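Alginate lyase (Chitinophaga sp. MD30, PDB 6KCW) cleaves the polysaccharide alginate as a bacterial lyase of polysaccharide lyase family 36. Local coordinates at residues A[41-54]-A[219-233]. Numbering follows the deposited sequence.
With CA (calcium ion), chain C.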
loop_
_atom_site.group_PDB
_atom_site.type_symbol
_atom_site.label_atom_id
_atom_site.label_comp_id
_atom_site.label_asym_id
_atom_site.label_seq_id
_atom_site.Cartn_x
_atom_site.Cartn_y
_atom_site.Cartn_z
ATOM N N SER A 41 -7.932 17.428 4.024
ATOM C CA SER A 41 -9.254 17.588 4.615
ATOM C C SER A 41 -9.095 17.472 6.132
ATOM O O SER A 41 -8.955 16.365 6.668
ATOM C CB SER A 41 -10.219 16.547 4.049
ATOM O OG SER A 41 -11.465 16.574 4.723
ATOM N N ASP A 42 -9.086 18.617 6.822
ATOM C CA ASP A 42 -9.049 18.664 8.290
ATOM C C ASP A 42 -7.818 17.952 8.850
ATOM O O ASP A 42 -7.914 17.097 9.735
ATOM C CB ASP A 42 -10.329 18.079 8.893
ATOM C CG ASP A 42 -11.207 19.132 9.543
ATOM O OD1 ASP A 42 -11.018 20.337 9.257
ATOM O OD2 ASP A 42 -12.087 18.752 10.348
ATOM N N GLY A 43 -6.647 18.318 8.340
ATOM C CA GLY A 43 -5.418 17.766 8.869
ATOM C C GLY A 43 -5.081 16.358 8.428
ATOM O O GLY A 43 -4.080 15.811 8.903
ATOM N N THR A 44 -5.868 15.751 7.538
ATOM C CA THR A 44 -5.547 14.453 6.956
ATOM C C THR A 44 -5.435 14.585 5.447
ATOM O O THR A 44 -5.849 15.583 4.853
ATOM C CB THR A 44 -6.601 13.387 7.293
ATOM O OG1 THR A 44 -7.727 13.528 6.417
ATOM C CG2 THR A 44 -7.063 13.525 8.735
ATOM N N LEU A 45 -4.880 13.553 4.824
ATOM C CA LEU A 45 -4.735 13.507 3.374
ATOM C C LEU A 45 -5.887 12.708 2.779
ATOM O O LEU A 45 -6.003 11.499 3.011
ATOM C CB LEU A 45 -3.389 12.898 2.988
ATOM C CG LEU A 45 -3.107 12.574 1.523
ATOM C CD1 LEU A 45 -3.469 13.729 0.581
ATOM C CD2 LEU A 45 -1.641 12.202 1.382
ATOM N N ARG A 46 -6.728 13.380 2.005
ATOM C CA ARG A 46 -7.810 12.729 1.280
ATOM C C ARG A 46 -7.373 12.458 -0.148
ATOM O O ARG A 46 -6.955 13.379 -0.861
ATOM C CB ARG A 46 -9.072 13.581 1.277
ATOM C CG ARG A 46 -10.270 12.883 0.673
ATOM C CD ARG A 46 -11.392 13.891 0.479
ATOM N NE ARG A 46 -11.074 14.835 -0.586
ATOM C CZ ARG A 46 -11.710 15.990 -0.775
ATOM N NH1 ARG A 46 -12.699 16.364 0.044
ATOM N NH2 ARG A 46 -11.351 16.784 -1.781
ATOM N N VAL A 47 -7.480 11.200 -0.561
ATOM C CA VAL A 47 -7.249 10.791 -1.938
ATOM C C VAL A 47 -8.594 10.490 -2.586
ATOM O O VAL A 47 -9.471 9.876 -1.967
ATOM C CB VAL A 47 -6.300 9.577 -2.006
ATOM C CG1 VAL A 47 -6.181 9.063 -3.440
ATOM C CG2 VAL A 47 -4.923 9.958 -1.465
ATOM N N THR A 48 -8.763 10.922 -3.833
ATOM C CA THR A 48 -10.001 10.704 -4.574
ATOM C C THR A 48 -9.861 9.517 -5.520
ATOM O O THR A 48 -8.886 9.428 -6.274
ATOM C CB THR A 48 -10.398 11.943 -5.387
ATOM O OG1 THR A 48 -10.589 13.059 -4.511
ATOM C CG2 THR A 48 -11.699 11.686 -6.129
ATOM N N LEU A 49 -10.839 8.617 -5.489
ATOM C CA LEU A 49 -11.020 7.620 -6.537
ATOM C C LEU A 49 -12.209 8.050 -7.390
ATOM O O LEU A 49 -13.347 8.082 -6.901
ATOM C CB LEU A 49 -11.249 6.225 -5.961
ATOM C CG LEU A 49 -10.206 5.662 -4.990
ATOM C CD1 LEU A 49 -10.687 4.343 -4.404
ATOM C CD2 LEU A 49 -8.862 5.504 -5.671
ATOM N N LEU A 50 -11.949 8.375 -8.660
ATOM C CA LEU A 50 -12.997 8.881 -9.534
ATOM C C LEU A 50 -13.871 7.759 -10.072
ATOM O O LEU A 50 -13.415 6.641 -10.336
ATOM C CB LEU A 50 -12.424 9.678 -10.709
ATOM C CG LEU A 50 -11.368 10.752 -10.488
ATOM C CD1 LEU A 50 -10.772 11.166 -11.807
ATOM C CD2 LEU A 50 -11.984 11.944 -9.796
ATOM N N LYS A 51 -15.142 8.089 -10.253
ATOM C CA LYS A 51 -16.099 7.161 -10.828
ATOM C C LYS A 51 -15.684 6.748 -12.242
ATOM O O LYS A 51 -15.022 7.499 -12.971
ATOM C CB LYS A 51 -17.482 7.814 -10.846
ATOM C CG LYS A 51 -17.534 9.078 -11.694
ATOM C CD LYS A 51 -18.915 9.698 -11.752
ATOM C CE LYS A 51 -18.802 11.031 -12.428
ATOM N NZ LYS A 51 -17.495 11.638 -12.054
ATOM N N ASN A 52 -16.081 5.529 -12.620
ATOM C CA ASN A 52 -15.896 5.001 -13.978
ATOM C C ASN A 52 -14.425 4.991 -14.394
ATOM O O ASN A 52 -14.081 5.401 -15.508
ATOM C CB ASN A 52 -16.723 5.793 -15.001
ATOM C CG ASN A 52 -18.180 5.955 -14.589
ATOM O OD1 ASN A 52 -18.714 7.072 -14.584
ATOM N ND2 ASN A 52 -18.829 4.847 -14.246
ATOM N N ALA A 53 -13.542 4.557 -13.494
ATOM C CA ALA A 53 -12.125 4.496 -13.828
ATOM C C ALA A 53 -11.424 3.498 -12.925
ATOM O O ALA A 53 -11.900 3.172 -11.834
ATOM C CB ALA A 53 -11.445 5.857 -13.714
ATOM N N LEU A 54 -10.276 3.024 -13.405
ATOM C CA LEU A 54 -9.401 2.110 -12.698
ATOM C C LEU A 54 -8.011 2.722 -12.602
ATOM O O LEU A 54 -7.703 3.728 -13.252
ATOM C CB LEU A 54 -9.326 0.762 -13.414
ATOM C CG LEU A 54 -10.661 0.047 -13.567
ATOM C CD1 LEU A 54 -10.477 -1.228 -14.348
ATOM C CD2 LEU A 54 -11.259 -0.267 -12.216
ATOM N N GLN A 219 -10.323 -5.287 -14.664
ATOM C CA GLN A 219 -11.498 -5.228 -15.522
ATOM C C GLN A 219 -12.449 -4.127 -15.063
ATOM O O GLN A 219 -12.387 -3.657 -13.924
ATOM C CB GLN A 219 -12.212 -6.576 -15.529
ATOM C CG GLN A 219 -11.250 -7.747 -15.689
ATOM C CD GLN A 219 -10.560 -7.767 -17.064
ATOM O OE1 GLN A 219 -11.117 -7.295 -18.067
ATOM N NE2 GLN A 219 -9.343 -8.306 -17.109
ATOM N N THR A 220 -13.350 -3.724 -15.968
ATOM C CA THR A 220 -14.214 -2.573 -15.704
ATOM C C THR A 220 -15.207 -2.800 -14.573
ATOM O O THR A 220 -15.867 -1.848 -14.163
ATOM C CB THR A 220 -15.003 -2.184 -16.962
ATOM O OG1 THR A 220 -16.109 -3.089 -17.129
ATOM C CG2 THR A 220 -14.100 -2.223 -18.192
ATOM N N TYR A 221 -15.369 -4.025 -14.095
ATOM C CA TYR A 221 -16.340 -4.279 -13.049
ATOM C C TYR A 221 -15.803 -3.948 -11.656
ATOM O O TYR A 221 -16.572 -3.988 -10.691
ATOM C CB TYR A 221 -16.810 -5.735 -13.122
ATOM C CG TYR A 221 -15.737 -6.793 -12.857
ATOM C CD1 TYR A 221 -15.324 -7.104 -11.555
ATOM C CD2 TYR A 221 -15.178 -7.506 -13.898
ATOM C CE1 TYR A 221 -14.362 -8.074 -11.324
ATOM C CE2 TYR A 221 -14.227 -8.478 -13.670
ATOM C CZ TYR A 221 -13.816 -8.750 -12.394
ATOM O OH TYR A 221 -12.860 -9.724 -12.205
ATOM N N TRP A 222 -14.504 -3.656 -11.530
ATOM C CA TRP A 222 -13.911 -3.108 -10.318
ATOM C C TRP A 222 -14.219 -1.624 -10.136
ATOM O O TRP A 222 -13.917 -1.067 -9.070
ATOM C CB TRP A 222 -12.391 -3.287 -10.342
ATOM C CG TRP A 222 -11.899 -4.682 -10.172
ATOM C CD1 TRP A 222 -11.871 -5.669 -11.115
ATOM C CD2 TRP A 222 -11.310 -5.239 -8.992
ATOM N NE1 TRP A 222 -11.316 -6.817 -10.587
ATOM C CE2 TRP A 222 -10.970 -6.578 -9.284
ATOM C CE3 TRP A 222 -11.052 -4.745 -7.712
ATOM C CZ2 TRP A 222 -10.381 -7.415 -8.347
ATOM C CZ3 TRP A 222 -10.470 -5.583 -6.787
ATOM C CH2 TRP A 222 -10.138 -6.899 -7.109
ATOM N N GLN A 223 -14.783 -0.974 -11.153
ATOM C CA GLN A 223 -15.098 0.441 -11.061
ATOM C C GLN A 223 -16.294 0.681 -10.150
ATOM O O GLN A 223 -17.074 -0.222 -9.834
ATOM C CB GLN A 223 -15.408 1.029 -12.437
ATOM C CG GLN A 223 -14.184 1.343 -13.271
ATOM C CD GLN A 223 -14.517 1.540 -14.735
ATOM O OE1 GLN A 223 -15.684 1.556 -15.114
ATOM N NE2 GLN A 223 -13.488 1.687 -15.567
ATOM N N SER A 224 -16.435 1.933 -9.745
ATOM C CA SER A 224 -17.577 2.424 -9.012
ATOM C C SER A 224 -18.247 3.537 -9.806
ATOM O O SER A 224 -17.570 4.303 -10.500
ATOM C CB SER A 224 -17.152 2.956 -7.637
ATOM O OG SER A 224 -18.123 3.827 -7.100
ATOM N N PRO A 225 -19.572 3.657 -9.727
ATOM C CA PRO A 225 -20.266 4.742 -10.433
ATOM C C PRO A 225 -20.187 6.110 -9.757
ATOM O O PRO A 225 -20.660 7.089 -10.348
ATOM C CB PRO A 225 -21.716 4.234 -10.483
ATOM C CG PRO A 225 -21.854 3.386 -9.274
ATOM C CD PRO A 225 -20.510 2.711 -9.096
ATOM N N VAL A 226 -19.599 6.231 -8.558
ATOM C CA VAL A 226 -19.512 7.510 -7.861
ATOM C C VAL A 226 -18.066 7.805 -7.474
ATOM O O VAL A 226 -17.230 6.907 -7.351
ATOM C CB VAL A 226 -20.400 7.561 -6.595
ATOM C CG1 VAL A 226 -21.871 7.492 -6.963
ATOM C CG2 VAL A 226 -20.021 6.442 -5.629
ATOM N N ASP A 227 -17.785 9.094 -7.277
ATOM C CA ASP A 227 -16.528 9.489 -6.659
ATOM C C ASP A 227 -16.544 9.040 -5.206
ATOM O O ASP A 227 -17.565 9.152 -4.525
ATOM C CB ASP A 227 -16.325 11.007 -6.743
ATOM C CG ASP A 227 -16.158 11.519 -8.183
ATOM O OD1 ASP A 227 -15.797 10.731 -9.078
ATOM O OD2 ASP A 227 -16.376 12.725 -8.423
ATOM N N SER A 228 -15.418 8.500 -4.739
ATOM C CA SER A 228 -15.278 8.052 -3.359
ATOM C C SER A 228 -13.942 8.521 -2.802
ATOM O O SER A 228 -13.015 8.848 -3.550
ATOM C CB SER A 228 -15.400 6.533 -3.239
ATOM O OG SER A 228 -16.759 6.143 -3.152
ATOM N N TYR A 229 -13.846 8.547 -1.473
ATOM C CA TYR A 229 -12.729 9.193 -0.801
ATOM C C TYR A 229 -12.133 8.279 0.266
ATOM O O TYR A 229 -12.842 7.485 0.895
ATOM C CB TYR A 229 -13.180 10.534 -0.191
ATOM C CG TYR A 229 -13.827 11.460 -1.221
ATOM C CD1 TYR A 229 -13.061 12.345 -1.974
ATOM C CD2 TYR A 229 -15.201 11.427 -1.447
ATOM C CE1 TYR A 229 -13.649 13.187 -2.914
ATOM C CE2 TYR A 229 -15.799 12.255 -2.392
ATOM C CZ TYR A 229 -15.021 13.130 -3.123
ATOM O OH TYR A 229 -15.623 13.949 -4.054
ATOM N N ILE A 230 -10.816 8.378 0.435
ATOM C CA ILE A 230 -10.077 7.675 1.476
ATOM C C ILE A 230 -9.165 8.689 2.156
ATOM O O ILE A 230 -8.573 9.549 1.493
ATOM C CB ILE A 230 -9.264 6.492 0.893
ATOM C CG1 ILE A 230 -10.195 5.459 0.251
ATOM C CG2 ILE A 230 -8.386 5.841 1.959
ATOM C CD1 ILE A 230 -9.509 4.547 -0.723
ATOM N N TYR A 231 -9.059 8.606 3.476
ATOM C CA TYR A 231 -8.278 9.564 4.244
ATOM C C TYR A 231 -7.139 8.858 4.969
ATOM O O TYR A 231 -7.366 7.878 5.685
ATOM C CB TYR A 231 -9.162 10.291 5.249
ATOM C CG TYR A 231 -10.391 10.963 4.667
ATOM C CD1 TYR A 231 -11.560 10.244 4.441
ATOM C CD2 TYR A 231 -10.391 12.318 4.374
ATOM C CE1 TYR A 231 -12.689 10.862 3.934
ATOM C CE2 TYR A 231 -11.517 12.940 3.870
ATOM C CZ TYR A 231 -12.655 12.204 3.655
ATOM O OH TYR A 231 -13.766 12.817 3.151
ATOM N N TYR A 232 -5.924 9.369 4.795
ATOM C CA TYR A 232 -4.743 8.892 5.495
ATOM C C TYR A 232 -4.235 9.950 6.474
ATOM O O TYR A 232 -4.478 11.151 6.313
ATOM C CB TYR A 232 -3.634 8.522 4.499
ATOM C CG TYR A 232 -4.080 7.560 3.412
ATOM C CD1 TYR A 232 -4.203 6.196 3.669
ATOM C CD2 TYR A 232 -4.373 8.010 2.126
ATOM C CE1 TYR A 232 -4.606 5.314 2.677
ATOM C CE2 TYR A 232 -4.786 7.139 1.145
ATOM C CZ TYR A 232 -4.896 5.789 1.426
ATOM O OH TYR A 232 -5.303 4.910 0.454
ATOM N N ASP A 233 -3.501 9.491 7.488
ATOM C CA ASP A 233 -2.943 10.391 8.488
ATOM C C ASP A 233 -1.768 9.716 9.185
ATOM O O ASP A 233 -1.667 8.483 9.227
ATOM C CB ASP A 233 -4.002 10.794 9.519
ATOM C CG ASP A 233 -3.706 12.129 10.171
ATOM O OD1 ASP A 233 -2.548 12.593 10.069
ATOM O OD2 ASP A 233 -4.638 12.707 10.778
HETATM CA CA CA C . -3.113 14.896 10.794
HETATM O O HOH W 1 -13.673 15.869 3.405
HETATM O O HOH W 2 -14.808 5.913 -6.982
HETATM O O HOH W 3 -14.345 3.995 -10.388
HETATM O O HOH W 4 -4.513 15.805 12.116
HETATM O O HOH W 5 -1.991 13.929 13.017
#
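L45, V47 and L49 of strand 44-49 pair with Y232, I230 and S228 of strand 228-233 as antiparallel hydrogen-bonded pairs, each closed by two N-H...O bonds, within one sheet of a concanavalin-like beta-sandwich. The short axes approach to 4.5 Å at 151°, and the intervening pairs R46-Y231 and T48-Y229 are non-hydrogen-bonded. Beyond the strands the pairing gives way to side-chain and loop bonds: K51 N donates to D227 OD1 (3.0 Å), which also forms a long salt bridge with K51 NZ, and N52 N donates to S224 O.

Side chains alternate between the faces. On the inner one, V47 CG2 meets the Y232 ring at its edge, while L49 CD1 touches I230 CD1; W120 of strand 113-122, in the other sheet, packs on both L49 and I230. On the other face, R46 runs alongside two tyrosines: its CG lies 3.4 Å from Y231 CE2 and its CD 3.3 Å from Y229 CD1, and the bend at chi3 (70°) carries NE along that ring, with Y229 CE1 over one guanidinium face, offset toward its rim, planes 49° apart. With an alanine here the aliphatic part of the chain is gone, which is likely to leave a gap between the Y229 and Y231 rings and let both turn more freely. At the calcium end, G43 O (2.3 Å) and both carboxylate oxygens of D233 bind the ion, completed by N9, N11 and two waters; D233 OD2 also lies 3.3 Å from T44 CG2.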